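PDB 5H6B: putative secreted lipase from Streptomyces sp. W007, which probably catalyses the hydrolysis of triacylglycerols to release free fatty acids, acting as a thermostable secreted lipase of the alpha/beta-hydrolase superfamily. Local coordinates for residues A[22-27]-A[98-103]; A[192-197]-A[209-214]; A[200-205]-A[230-235]; A[222-227]-A[256-261]. All blocks are in the same frame, centred on the assembly; numbering follows the deposited sequence.

Contact 1. Residues A[22-27]-A[98-103]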
loop_
_atom_site.group_PDB
_atom_site.type_symbol
_atom_site.label_atom_id
_atom_site.label_comp_id
_atom_site.label_asym_id
_atom_site.label_seq_id
_atom_site.Cartn_x
_atom_site.Cartn_y
_atom_site.Cartn_z
ATOM N N CYS A 22 -2.334 -4.727 21.355
ATOM C CA CYS A 22 -2.281 -5.967 20.577
ATOM C C CYS A 22 -0.868 -6.557 20.585
ATOM O O CYS A 22 0.132 -5.820 20.513
ATOM C CB CYS A 22 -2.757 -5.755 19.123
ATOM S SG CYS A 22 -3.359 -7.250 18.294
ATOM N N LYS A 23 -0.818 -7.885 20.714
ATOM C CA LYS A 23 0.425 -8.659 20.757
ATOM C C LYS A 23 0.307 -9.771 19.709
ATOM O O LYS A 23 -0.533 -10.670 19.858
ATOM C CB LYS A 23 0.675 -9.249 22.161
ATOM C CG LYS A 23 1.742 -8.513 22.972
ATOM C CD LYS A 23 1.241 -7.201 23.567
ATOM C CE LYS A 23 2.400 -6.261 23.866
ATOM N NZ LYS A 23 1.932 -4.977 24.463
ATOM N N PRO A 24 1.116 -9.690 18.631
ATOM C CA PRO A 24 1.057 -10.673 17.546
ATOM C C PRO A 24 1.200 -12.105 18.056
ATOM O O PRO A 24 2.116 -12.385 18.826
ATOM C CB PRO A 24 2.261 -10.306 16.669
ATOM C CG PRO A 24 2.506 -8.875 16.925
ATOM C CD PRO A 24 2.066 -8.598 18.331
ATOM N N SER A 25 0.306 -12.989 17.624
ATOM C CA SER A 25 0.344 -14.383 18.030
ATOM C C SER A 25 1.494 -15.124 17.344
ATOM O O SER A 25 2.256 -14.546 16.558
ATOM C CB SER A 25 -0.972 -15.046 17.693
ATOM O OG SER A 25 -1.061 -15.197 16.302
ATOM N N ALA A 26 1.636 -16.405 17.669
ATOM C CA ALA A 26 2.675 -17.220 17.063
ATOM C C ALA A 26 2.286 -17.572 15.621
ATOM O O ALA A 26 3.154 -17.654 14.755
ATOM C CB ALA A 26 2.947 -18.471 17.897
ATOM N N ALA A 27 0.993 -17.767 15.360
ATOM C CA ALA A 27 0.505 -17.963 13.988
ATOM C C ALA A 27 0.754 -16.733 13.082
ATOM O O ALA A 27 1.041 -16.889 11.898
ATOM C CB ALA A 27 -0.970 -18.328 13.999
ATOM N N THR A 98 4.288 -3.360 20.119
ATOM C CA THR A 98 3.986 -4.791 19.967
ATOM C C THR A 98 5.095 -5.662 20.525
ATOM O O THR A 98 4.831 -6.768 20.991
ATOM C CB THR A 98 3.758 -5.200 18.484
ATOM O OG1 THR A 98 4.874 -4.783 17.664
ATOM C CG2 THR A 98 2.458 -4.596 17.966
ATOM N N GLY A 99 6.329 -5.167 20.436
ATOM C CA GLY A 99 7.514 -5.957 20.734
ATOM C C GLY A 99 8.137 -6.654 19.531
ATOM O O GLY A 99 9.295 -7.058 19.602
ATOM N N ALA A 100 7.405 -6.790 18.423
ATOM C CA ALA A 100 7.877 -7.591 17.291
ATOM C C ALA A 100 9.143 -7.009 16.654
ATOM O O ALA A 100 9.382 -5.803 16.738
ATOM C CB ALA A 100 6.783 -7.742 16.248
ATOM N N PRO A 101 9.975 -7.871 16.044
ATOM C CA PRO A 101 11.188 -7.386 15.376
ATOM C C PRO A 101 10.922 -6.702 14.022
ATOM O O PRO A 101 11.695 -5.840 13.599
ATOM C CB PRO A 101 12.017 -8.669 15.183
ATOM C CG PRO A 101 11.027 -9.774 15.147
ATOM C CD PRO A 101 9.866 -9.347 16.002
ATOM N N LYS A 102 9.869 -7.127 13.329
ATOM C CA LYS A 102 9.543 -6.599 12.012
ATOM C C LYS A 102 8.032 -6.505 11.801
ATOM O O LYS A 102 7.249 -7.261 12.387
ATOM C CB LYS A 102 10.167 -7.478 10.918
ATOM C CG LYS A 102 11.690 -7.464 10.878
ATOM C CD LYS A 102 12.223 -8.444 9.849
ATOM C CE LYS A 102 13.639 -8.101 9.427
ATOM N NZ LYS A 102 14.213 -9.195 8.614
ATOM N N ALA A 103 7.650 -5.566 10.949
ATOM C CA ALA A 103 6.273 -5.407 10.506
ATOM C C ALA A 103 6.137 -5.884 9.063
ATOM O O ALA A 103 7.117 -5.880 8.314
ATOM C CB ALA A 103 5.890 -3.944 10.606
#
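The pyrrolidine ring of Pro24 meets Thr98 across the contact, and the two side chains cross at about a right angle. The apolar part of the contact rests on that ring: Pro24 CD lies 3.8 Å from Thr98 CB and 4.0 Å from Thr98 CG2, while Pro24 CG reaches the methyl of Ala100 more loosely, at 4.5 Å from its CB. Pro31 touches Pro24, Thr98 and Ala100 as well, and Phe61 of strand 59-63 packs on Thr98.

Carbon-to-carbonyl contacts form a second group. The methyl of Thr98 stands beside its own backbone N and faces the chain at Cys22, with Thr98 CG2 3.7 Å from Cys22 O. In the other direction the bent chain of Lys23 carries CE to 3.8 Å from Thr98 O, and its ammonium group makes a weak hydrogen bond to Ala97 O. Thr98 is the last residue of helix 80-98, the connecting helix of a beta-alpha-beta crossover from strand 59-63 to strand 103-108. Gly99 leaves helical geometry with a positive phi of 93°, ending the helix next to the residue that Lys23 CE approaches.

The polar bonds of Thr98 stay on its own side of the contact. A chi1 of 53° sets OG1 between the backbone N and the carbonyl carbon, where it bonds to Val94 O one helical turn back and also accepts a weak bond from Ala100 N, 3.3 Å from Thr98 OG1. Covalent anchoring comes from the disulfide between Cys22 and Cys59, which ties segment 22-27 to the start of strand 59-63.

Contact 2. Residues A[192-197]-A[209-214]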
loop_
_atom_site.group_PDB
_atom_site.type_symbol
_atom_site.label_atom_id
_atom_site.label_comp_id
_atom_site.label_asym_id
_atom_site.label_seq_id
_atom_site.Cartn_x
_atom_site.Cartn_y
_atom_site.Cartn_z
ATOM N N TYR A 192 8.511 -9.013 -1.626
ATOM C CA TYR A 192 7.654 -8.060 -2.310
ATOM C C TYR A 192 6.584 -8.786 -3.085
ATOM O O TYR A 192 6.899 -9.723 -3.834
ATOM C CB TYR A 192 8.467 -7.245 -3.308
ATOM C CG TYR A 192 9.535 -6.353 -2.719
ATOM C CD1 TYR A 192 10.776 -6.867 -2.320
ATOM C CD2 TYR A 192 9.324 -4.986 -2.601
ATOM C CE1 TYR A 192 11.767 -6.037 -1.820
ATOM C CE2 TYR A 192 10.310 -4.154 -2.112
ATOM C CZ TYR A 192 11.521 -4.671 -1.718
ATOM O OH TYR A 192 12.456 -3.802 -1.211
ATOM N N THR A 193 5.334 -8.340 -2.929
ATOM C CA THR A 193 4.214 -8.790 -3.774
ATOM C C THR A 193 3.546 -7.547 -4.395
ATOM O O THR A 193 3.477 -6.485 -3.770
ATOM C CB THR A 193 3.183 -9.611 -2.969
ATOM O OG1 THR A 193 3.855 -10.650 -2.232
ATOM C CG2 THR A 193 2.103 -10.232 -3.872
ATOM N N VAL A 194 3.124 -7.673 -5.647
ATOM C CA VAL A 194 2.379 -6.633 -6.335
ATOM C C VAL A 194 1.141 -7.293 -6.934
ATOM O O VAL A 194 1.233 -8.332 -7.594
ATOM C CB VAL A 194 3.190 -5.947 -7.443
ATOM C CG1 VAL A 194 2.345 -4.918 -8.175
ATOM C CG2 VAL A 194 4.429 -5.287 -6.879
ATOM N N ILE A 195 -0.018 -6.697 -6.660
ATOM C CA ILE A 195 -1.274 -7.134 -7.218
ATOM C C ILE A 195 -1.773 -5.950 -8.035
ATOM O O ILE A 195 -1.998 -4.860 -7.500
ATOM C CB ILE A 195 -2.281 -7.522 -6.122
ATOM C CG1 ILE A 195 -1.680 -8.564 -5.173
ATOM C CG2 ILE A 195 -3.569 -8.032 -6.751
ATOM C CD1 ILE A 195 -2.364 -8.645 -3.836
ATOM N N ALA A 196 -1.925 -6.183 -9.339
ATOM C CA ALA A 196 -2.328 -5.191 -10.298
ATOM C C ALA A 196 -3.543 -5.679 -11.051
ATOM O O ALA A 196 -3.805 -6.894 -11.119
ATOM C CB ALA A 196 -1.191 -4.911 -11.269
ATOM N N THR A 197 -4.264 -4.720 -11.629
ATOM C CA THR A 197 -5.429 -5.000 -12.476
ATOM C C THR A 197 -5.198 -4.381 -13.863
ATOM O O THR A 197 -4.726 -3.234 -14.001
ATOM C CB THR A 197 -6.755 -4.480 -11.875
ATOM O OG1 THR A 197 -7.800 -4.602 -12.839
ATOM C CG2 THR A 197 -6.666 -3.011 -11.432
ATOM N N GLN A 209 3.521 -0.976 -12.655
ATOM C CA GLN A 209 3.263 -1.200 -11.234
ATOM C C GLN A 209 4.132 -2.333 -10.693
ATOM O O GLN A 209 4.501 -2.328 -9.524
ATOM C CB GLN A 209 1.793 -1.527 -10.999
ATOM C CG GLN A 209 0.843 -0.442 -11.492
ATOM C CD GLN A 209 -0.595 -0.872 -11.395
ATOM O OE1 GLN A 209 -0.949 -1.722 -10.577
ATOM N NE2 GLN A 209 -1.438 -0.301 -12.244
ATOM N N TYR A 210 4.446 -3.299 -11.563
ATOM C CA TYR A 210 5.252 -4.461 -11.199
ATOM C C TYR A 210 6.666 -4.091 -10.780
ATOM O O TYR A 210 7.253 -3.160 -11.317
ATOM C CB TYR A 210 5.345 -5.461 -12.356
ATOM C CG TYR A 210 4.072 -6.163 -12.742
ATOM C CD1 TYR A 210 3.044 -6.398 -11.815
ATOM C CD2 TYR A 210 3.910 -6.657 -14.042
ATOM C CE1 TYR A 210 1.892 -7.064 -12.196
ATOM C CE2 TYR A 210 2.760 -7.329 -14.427
ATOM C CZ TYR A 210 1.761 -7.529 -13.492
ATOM O OH TYR A 210 0.613 -8.177 -13.846
ATOM N N LEU A 211 7.184 -4.843 -9.808
ATOM C CA LEU A 211 8.549 -4.720 -9.344
ATOM C C LEU A 211 9.429 -5.821 -9.959
ATOM O O LEU A 211 8.952 -6.835 -10.449
ATOM C CB LEU A 211 8.595 -4.803 -7.822
ATOM C CG LEU A 211 7.994 -3.620 -7.054
ATOM C CD1 LEU A 211 7.785 -4.011 -5.599
ATOM C CD2 LEU A 211 8.860 -2.380 -7.122
ATOM N N ASP A 212 10.730 -5.593 -9.917
ATOM C CA ASP A 212 11.712 -6.528 -10.440
ATOM C C ASP A 212 12.750 -6.830 -9.373
ATOM O O ASP A 212 13.243 -5.930 -8.694
ATOM C CB ASP A 212 12.389 -5.914 -11.656
ATOM C CG ASP A 212 13.620 -6.676 -12.099
ATOM O OD1 ASP A 212 13.490 -7.639 -12.886
ATOM O OD2 ASP A 212 14.721 -6.263 -11.690
ATOM N N GLY A 213 13.103 -8.098 -9.270
ATOM C CA GLY A 213 14.111 -8.549 -8.334
ATOM C C GLY A 213 13.960 -10.037 -8.087
ATOM O O GLY A 213 12.957 -10.643 -8.494
ATOM N N PRO A 214 14.949 -10.643 -7.408
ATOM C CA PRO A 214 14.831 -12.062 -7.079
ATOM C C PRO A 214 13.685 -12.394 -6.106
ATOM O O PRO A 214 13.149 -13.502 -6.191
ATOM C CB PRO A 214 16.197 -12.392 -6.458
ATOM C CG PRO A 214 16.681 -11.097 -5.915
ATOM C CD PRO A 214 16.198 -10.057 -6.889
HETATM O O HOH W 1 -3.519 -2.096 -10.829
#
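Strand 191-196 of the parallel sheet presents Tyr192, Val194 and Ala196 to the connection that leads on to edge strand 216-220, where Gln209, Tyr210 and Leu211 receive them. Val194 divides its two methyls between neighbours. Val194 CG1, anti to the backbone N (chi1 177°), lies in the plane of the Tyr210 ring at its edge, 4.0 Å from Tyr210 CD1, and 3.6 Å from Gln209 O. Val194 CG2 turns to Leu211, at 3.8 Å from its CD1. That same Leu211 CD1 approaches Tyr192 obliquely, 3.5 Å from CD2 of the ring. Cutting Val194 back to an alanine is likely to open a gap between Leu211 and the edge of the Tyr210 ring, leaving both less firmly held against the strand.

On the other face of the strand, Thr193 and Ile195 pack on helix 240-250, as expected of the layered alpha/beta-hydrolase fold.

Polar chemistry gathers at the end of the strand. Gln209, extended beyond CG, lays OE1 3.3 Å from Ala196 CB. A water there accepts from Thr197 N at 2.8 Å and donates to Gln209 OE1 at 2.6 Å, joining the segments where the strand gives way to loop. The amide nitrogen of Gln209 bonds to Val203 O and, weakly, to Asp200 OD2, the carboxylate of a probable catalytic triad.

Contact 3. Residues A[200-205]-A[230-235]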
loop_
_atom_site.group_PDB
_atom_site.type_symbol
_atom_site.label_atom_id
_atom_site.label_comp_id
_atom_site.label_asym_id
_atom_site.label_seq_id
_atom_site.Cartn_x
_atom_site.Cartn_y
_atom_site.Cartn_z
ATOM N N ASP A 200 -6.694 -0.984 -14.802
ATOM C CA ASP A 200 -6.216 0.211 -14.119
ATOM C C ASP A 200 -6.238 1.413 -15.068
ATOM O O ASP A 200 -5.579 1.407 -16.089
ATOM C CB ASP A 200 -4.823 -0.000 -13.545
ATOM C CG ASP A 200 -4.511 0.949 -12.389
ATOM O OD1 ASP A 200 -4.660 2.181 -12.586
ATOM O OD2 ASP A 200 -4.085 0.468 -11.295
ATOM N N GLN A 201 -6.999 2.440 -14.694
ATOM C CA GLN A 201 -7.125 3.682 -15.471
ATOM C C GLN A 201 -6.223 4.833 -14.993
ATOM O O GLN A 201 -6.114 5.853 -15.673
ATOM C CB GLN A 201 -8.603 4.120 -15.490
ATOM C CG GLN A 201 -9.143 4.850 -14.239
ATOM C CD GLN A 201 -9.457 3.954 -13.041
ATOM O OE1 GLN A 201 -8.781 2.941 -12.799
ATOM N NE2 GLN A 201 -10.473 4.346 -12.258
ATOM N N VAL A 202 -5.619 4.677 -13.813
ATOM C CA VAL A 202 -4.848 5.732 -13.122
ATOM C C VAL A 202 -3.346 5.604 -13.342
ATOM O O VAL A 202 -2.645 6.610 -13.398
ATOM C CB VAL A 202 -5.087 5.668 -11.581
ATOM C CG1 VAL A 202 -4.156 6.614 -10.800
ATOM C CG2 VAL A 202 -6.547 5.948 -11.252
ATOM N N VAL A 203 -2.858 4.363 -13.401
ATOM C CA VAL A 203 -1.428 4.042 -13.415
ATOM C C VAL A 203 -1.223 3.108 -14.587
ATOM O O VAL A 203 -1.389 1.889 -14.455
ATOM C CB VAL A 203 -0.988 3.322 -12.125
ATOM C CG1 VAL A 203 0.500 3.010 -12.174
ATOM C CG2 VAL A 203 -1.344 4.140 -10.893
ATOM N N THR A 204 -0.907 3.699 -15.734
ATOM C CA THR A 204 -0.753 2.970 -16.978
ATOM C C THR A 204 0.619 3.258 -17.616
ATOM O O THR A 204 1.214 4.310 -17.354
ATOM C CB THR A 204 -1.860 3.318 -17.985
ATOM O OG1 THR A 204 -1.842 4.722 -18.246
ATOM C CG2 THR A 204 -3.224 2.903 -17.458
ATOM N N PRO A 205 1.142 2.325 -18.417
ATOM C CA PRO A 205 0.597 0.964 -18.567
ATOM C C PRO A 205 0.715 0.222 -17.233
ATOM O O PRO A 205 1.641 0.492 -16.462
ATOM C CB PRO A 205 1.486 0.339 -19.652
ATOM C CG PRO A 205 2.209 1.492 -20.295
ATOM C CD PRO A 205 2.367 2.514 -19.214
ATOM N N SER A 230 -12.257 -5.086 -11.463
ATOM C CA SER A 230 -11.886 -3.953 -10.606
ATOM C C SER A 230 -10.915 -3.017 -11.292
ATOM O O SER A 230 -9.978 -3.458 -11.936
ATOM C CB SER A 230 -11.236 -4.409 -9.287
ATOM O OG SER A 230 -12.213 -4.892 -8.397
ATOM N N GLU A 231 -11.148 -1.724 -11.128
ATOM C CA GLU A 231 -10.210 -0.697 -11.561
ATOM C C GLU A 231 -9.360 -0.248 -10.351
ATOM O O GLU A 231 -9.290 -0.952 -9.338
ATOM C CB GLU A 231 -10.939 0.443 -12.307
ATOM C CG GLU A 231 -12.143 1.083 -11.607
ATOM C CD GLU A 231 -11.820 1.620 -10.227
ATOM O OE1 GLU A 231 -12.203 0.963 -9.221
ATOM O OE2 GLU A 231 -11.158 2.682 -10.136
ATOM N N HIS A 232 -8.712 0.903 -10.462
ATOM C CA HIS A 232 -7.672 1.306 -9.533
ATOM C C HIS A 232 -8.165 1.462 -8.083
ATOM O O HIS A 232 -7.484 1.033 -7.143
ATOM C CB HIS A 232 -7.032 2.599 -10.026
ATOM C CG HIS A 232 -5.873 3.054 -9.205
ATOM N ND1 HIS A 232 -4.602 2.540 -9.350
ATOM C CD2 HIS A 232 -5.789 3.996 -8.234
ATOM C CE1 HIS A 232 -3.789 3.128 -8.493
ATOM N NE2 HIS A 232 -4.482 4.025 -7.812
ATOM N N VAL A 233 -9.336 2.060 -7.905
ATOM C CA VAL A 233 -9.815 2.343 -6.566
ATOM C C VAL A 233 -10.385 1.089 -5.913
ATOM O O VAL A 233 -10.034 0.775 -4.781
ATOM C CB VAL A 233 -10.810 3.539 -6.559
ATOM C CG1 VAL A 233 -11.415 3.754 -5.169
ATOM C CG2 VAL A 233 -10.066 4.802 -7.002
ATOM N N ALA A 234 -11.228 0.381 -6.655
ATOM C CA ALA A 234 -11.908 -0.803 -6.171
ATOM C C ALA A 234 -10.953 -1.871 -5.669
ATOM O O ALA A 234 -11.184 -2.444 -4.600
ATOM C CB ALA A 234 -12.804 -1.382 -7.259
ATOM N N ILE A 235 -9.881 -2.117 -6.425
ATOM C CA ILE A 235 -8.936 -3.191 -6.101
ATOM C C ILE A 235 -8.317 -3.031 -4.700
ATOM O O ILE A 235 -8.110 -4.020 -4.011
ATOM C CB ILE A 235 -7.848 -3.369 -7.197
ATOM C CG1 ILE A 235 -7.072 -4.691 -7.015
ATOM C CG2 ILE A 235 -6.874 -2.205 -7.236
ATOM C CD1 ILE A 235 -6.021 -4.907 -8.092
#
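The backbones come closest at Asp200 and Glu231, whose CA atoms are 4.8 Å apart just before a helix begins at His232. His232 extends its imidazole with CG anti to the backbone N (chi1 -175°), bringing ND1 to Asp200. The bond from His232 ND1 to Asp200 OD2 is 2.9 Å and nearly straight; the acceptor lies in the ring plane, and the hydrogen arrives on the syn side of the carboxylate. Over one ring face sits Val202, its CB 3.8 Å from the His232 centroid in a CH-pi contact, and Val203 CG2 adds an oblique contact 3.6 Å from His232 CE1.

Asp200 OD1 accepts from Val202 N, closing an Asx turn, and from Val203 N, extending it to an Asx motif. Since His232 NE2 bonds to Ser109 OG, on what is probably the nucleophile elbow (GxSxG) after strand 103-108, the geometry is consistent with the Ser-His-Asp triad of alpha/beta hydrolases, with the acid on the loop after strand 191-196 and the histidine at the start of helix 232-237, beyond strand 216-220. Replacing Asp200 by an alanine would probably leave His232 ND1 without its acceptor and the ring freer to turn, and cost the loop its bonds to OD1.

Gln201 OE1 accepts from His232 N at 3.1 Å on an in-plane lone pair, and Gln201 NE2 donates to the anti lone pair of Glu231 OE2 at 2.8 Å, with amide and carboxylate planes 75° apart. Glu231 is the N-cap: OE2 also takes Val233 N, from above the carboxylate plane, and OE1 takes Ala234 N.

Contact 4. Residues A[222-227]-A[256-261]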
loop_
_atom_site.group_PDB
_atom_site.type_symbol
_atom_site.label_atom_id
_atom_site.label_comp_id
_atom_site.label_asym_id
_atom_site.label_seq_id
_atom_site.Cartn_x
_atom_site.Cartn_y
_atom_site.Cartn_z
ATOM N N GLN A 222 -6.684 -10.543 -12.872
ATOM C CA GLN A 222 -7.513 -11.278 -13.800
ATOM C C GLN A 222 -7.007 -12.732 -14.005
ATOM O O GLN A 222 -7.795 -13.574 -14.412
ATOM C CB GLN A 222 -7.694 -10.535 -15.115
ATOM C CG GLN A 222 -8.560 -9.265 -15.005
ATOM C CD GLN A 222 -7.926 -8.147 -14.178
ATOM O OE1 GLN A 222 -8.584 -7.489 -13.377
ATOM N NE2 GLN A 222 -6.644 -7.945 -14.360
ATOM N N ASP A 223 -5.735 -13.029 -13.693
ATOM C CA ASP A 223 -5.254 -14.431 -13.635
ATOM C C ASP A 223 -5.926 -15.203 -12.514
ATOM O O ASP A 223 -6.140 -16.402 -12.640
ATOM C CB ASP A 223 -3.720 -14.533 -13.446
ATOM C CG ASP A 223 -2.941 -14.172 -14.701
ATOM O OD1 ASP A 223 -3.521 -14.190 -15.791
ATOM O OD2 ASP A 223 -1.740 -13.852 -14.600
ATOM N N LEU A 224 -6.245 -14.502 -11.427
ATOM C CA LEU A 224 -6.929 -15.082 -10.272
ATOM C C LEU A 224 -8.432 -15.222 -10.539
ATOM O O LEU A 224 -9.026 -16.242 -10.213
ATOM C CB LEU A 224 -6.699 -14.208 -9.034
ATOM C CG LEU A 224 -5.254 -13.858 -8.686
ATOM C CD1 LEU A 224 -5.231 -12.919 -7.500
ATOM C CD2 LEU A 224 -4.473 -15.143 -8.412
ATOM N N CYS A 225 -9.041 -14.178 -11.090
ATOM C CA CYS A 225 -10.427 -14.218 -11.495
ATOM C C CYS A 225 -10.590 -13.422 -12.794
ATOM O O CYS A 225 -10.572 -12.194 -12.764
ATOM C CB CYS A 225 -11.343 -13.675 -10.399
ATOM S SG CYS A 225 -13.110 -13.755 -10.799
ATOM N N PRO A 226 -10.752 -14.125 -13.939
ATOM C CA PRO A 226 -10.951 -13.502 -15.259
ATOM C C PRO A 226 -12.086 -12.476 -15.366
ATOM O O PRO A 226 -12.000 -11.568 -16.202
ATOM C CB PRO A 226 -11.274 -14.701 -16.176
ATOM C CG PRO A 226 -10.635 -15.872 -15.512
ATOM C CD PRO A 226 -10.639 -15.603 -14.039
ATOM N N VAL A 227 -13.143 -12.647 -14.565
ATOM C CA VAL A 227 -14.296 -11.735 -14.576
ATOM C C VAL A 227 -14.268 -10.675 -13.451
ATOM O O VAL A 227 -15.232 -9.931 -13.288
ATOM C CB VAL A 227 -15.645 -12.512 -14.581
ATOM C CG1 VAL A 227 -15.866 -13.219 -15.928
ATOM C CG2 VAL A 227 -15.736 -13.503 -13.422
ATOM N N THR A 256 -3.668 -20.415 -0.006
ATOM C CA THR A 256 -4.470 -21.280 -0.887
ATOM C C THR A 256 -4.802 -20.489 -2.154
ATOM O O THR A 256 -4.955 -19.265 -2.097
ATOM C CB THR A 256 -5.770 -21.757 -0.201
ATOM O OG1 THR A 256 -6.599 -20.629 0.123
ATOM C CG2 THR A 256 -5.447 -22.526 1.083
ATOM N N PRO A 257 -4.904 -21.166 -3.308
ATOM C CA PRO A 257 -5.075 -20.370 -4.524
ATOM C C PRO A 257 -6.288 -19.443 -4.452
ATOM O O PRO A 257 -7.326 -19.808 -3.887
ATOM C CB PRO A 257 -5.248 -21.421 -5.629
ATOM C CG PRO A 257 -4.660 -22.670 -5.066
ATOM C CD PRO A 257 -4.926 -22.612 -3.590
ATOM N N THR A 258 -6.123 -18.241 -4.991
ATOM C CA THR A 258 -7.188 -17.256 -5.045
ATOM C C THR A 258 -7.958 -17.408 -6.368
ATOM O O THR A 258 -7.379 -17.324 -7.451
ATOM C CB THR A 258 -6.622 -15.836 -4.872
ATOM O OG1 THR A 258 -5.881 -15.759 -3.641
ATOM C CG2 THR A 258 -7.768 -14.831 -4.804
ATOM N N THR A 259 -9.262 -17.638 -6.259
ATOM C CA THR A 259 -10.140 -17.790 -7.411
ATOM C C THR A 259 -11.315 -16.808 -7.265
ATOM O O THR A 259 -11.392 -16.083 -6.274
ATOM C CB THR A 259 -10.682 -19.243 -7.520
ATOM O OG1 THR A 259 -11.625 -19.488 -6.479
ATOM C CG2 THR A 259 -9.566 -20.269 -7.402
ATOM N N CYS A 260 -12.227 -16.811 -8.238
ATOM C CA CYS A 260 -13.473 -16.039 -8.153
ATOM C C CYS A 260 -14.309 -16.322 -6.866
ATOM O O CYS A 260 -15.022 -15.432 -6.371
ATOM C CB CYS A 260 -14.315 -16.272 -9.410
ATOM S SG CYS A 260 -13.490 -15.807 -10.980
ATOM N N ALA A 261 -14.196 -17.541 -6.321
ATOM C CA ALA A 261 -14.898 -17.937 -5.091
ATOM C C ALA A 261 -14.548 -17.070 -3.891
ATOM O O ALA A 261 -15.337 -16.980 -2.954
ATOM C CB ALA A 261 -14.636 -19.398 -4.767
#
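Cys225 sets its sulfur anti to the backbone N (chi1 -178°), whereas Cys260 holds its own beside the backbone N (chi1 -59°), and these torsions bring the two SG atoms together from chains that run in nearly the same direction. The disulfide measures 2.1 Å from Cys225 SG to Cys260 SG, with a chi3 of 102°. Residues that follow Cys225 brush the bridge: Val227 CG2 lies 4.0 Å from Cys260 SG, and Pro226 CD comes within 4.2 Å of the same sulfur.

Beside the bridge, Leu224 carries most of the remaining contact. Both methyls of Leu224 lie on one side of Thr258, Leu224 CD1 and CD2 each 4.2 Å from Thr258 CB, and Leu224 CB rests 3.6 Å from Thr258 O. The carbonyl of Leu224 takes a CA-H...O contact, with Thr259 CA 3.4 Å from Leu224 O. Thr258 directs its hydroxyl elsewhere, to Glu245 and His244, so it is held by Leu224 through its carbons and by helix 240-250 through its hydroxyl. Just beyond, Thr259 OG1 accepts from Ala261 N at 3.2 Å, forming an ST turn that leads into the 3-10 segment.

Together these contacts fasten the C-terminal tail, past helix 240-250, to the chain leaving helix 221-224, close to the surface: a covalent staple of the kind common in secreted proteins.

How the contacts relate
Contacts 2 and 3 are buried and share the connection between strands 191-196 and 216-220; Thr197 OG1 of contact 2 also bonds to Ser230 O of contact 3. Their chemistry differs: contact 2 is mainly apolar packing with one bridging water, contact 3 a network of directed side-chain bonds around the probable triad. Contacts 1 and 4 lie further out, with centres 20 and 21 Å from that of the chain. Each involves a disulfide, but that of contact 4 joins its two segments, whereas Cys22 of contact 1 is bonded to Cys59, outside the contact. Helix 240-250 backs both the strand of contact 2 and the tail of contact 4.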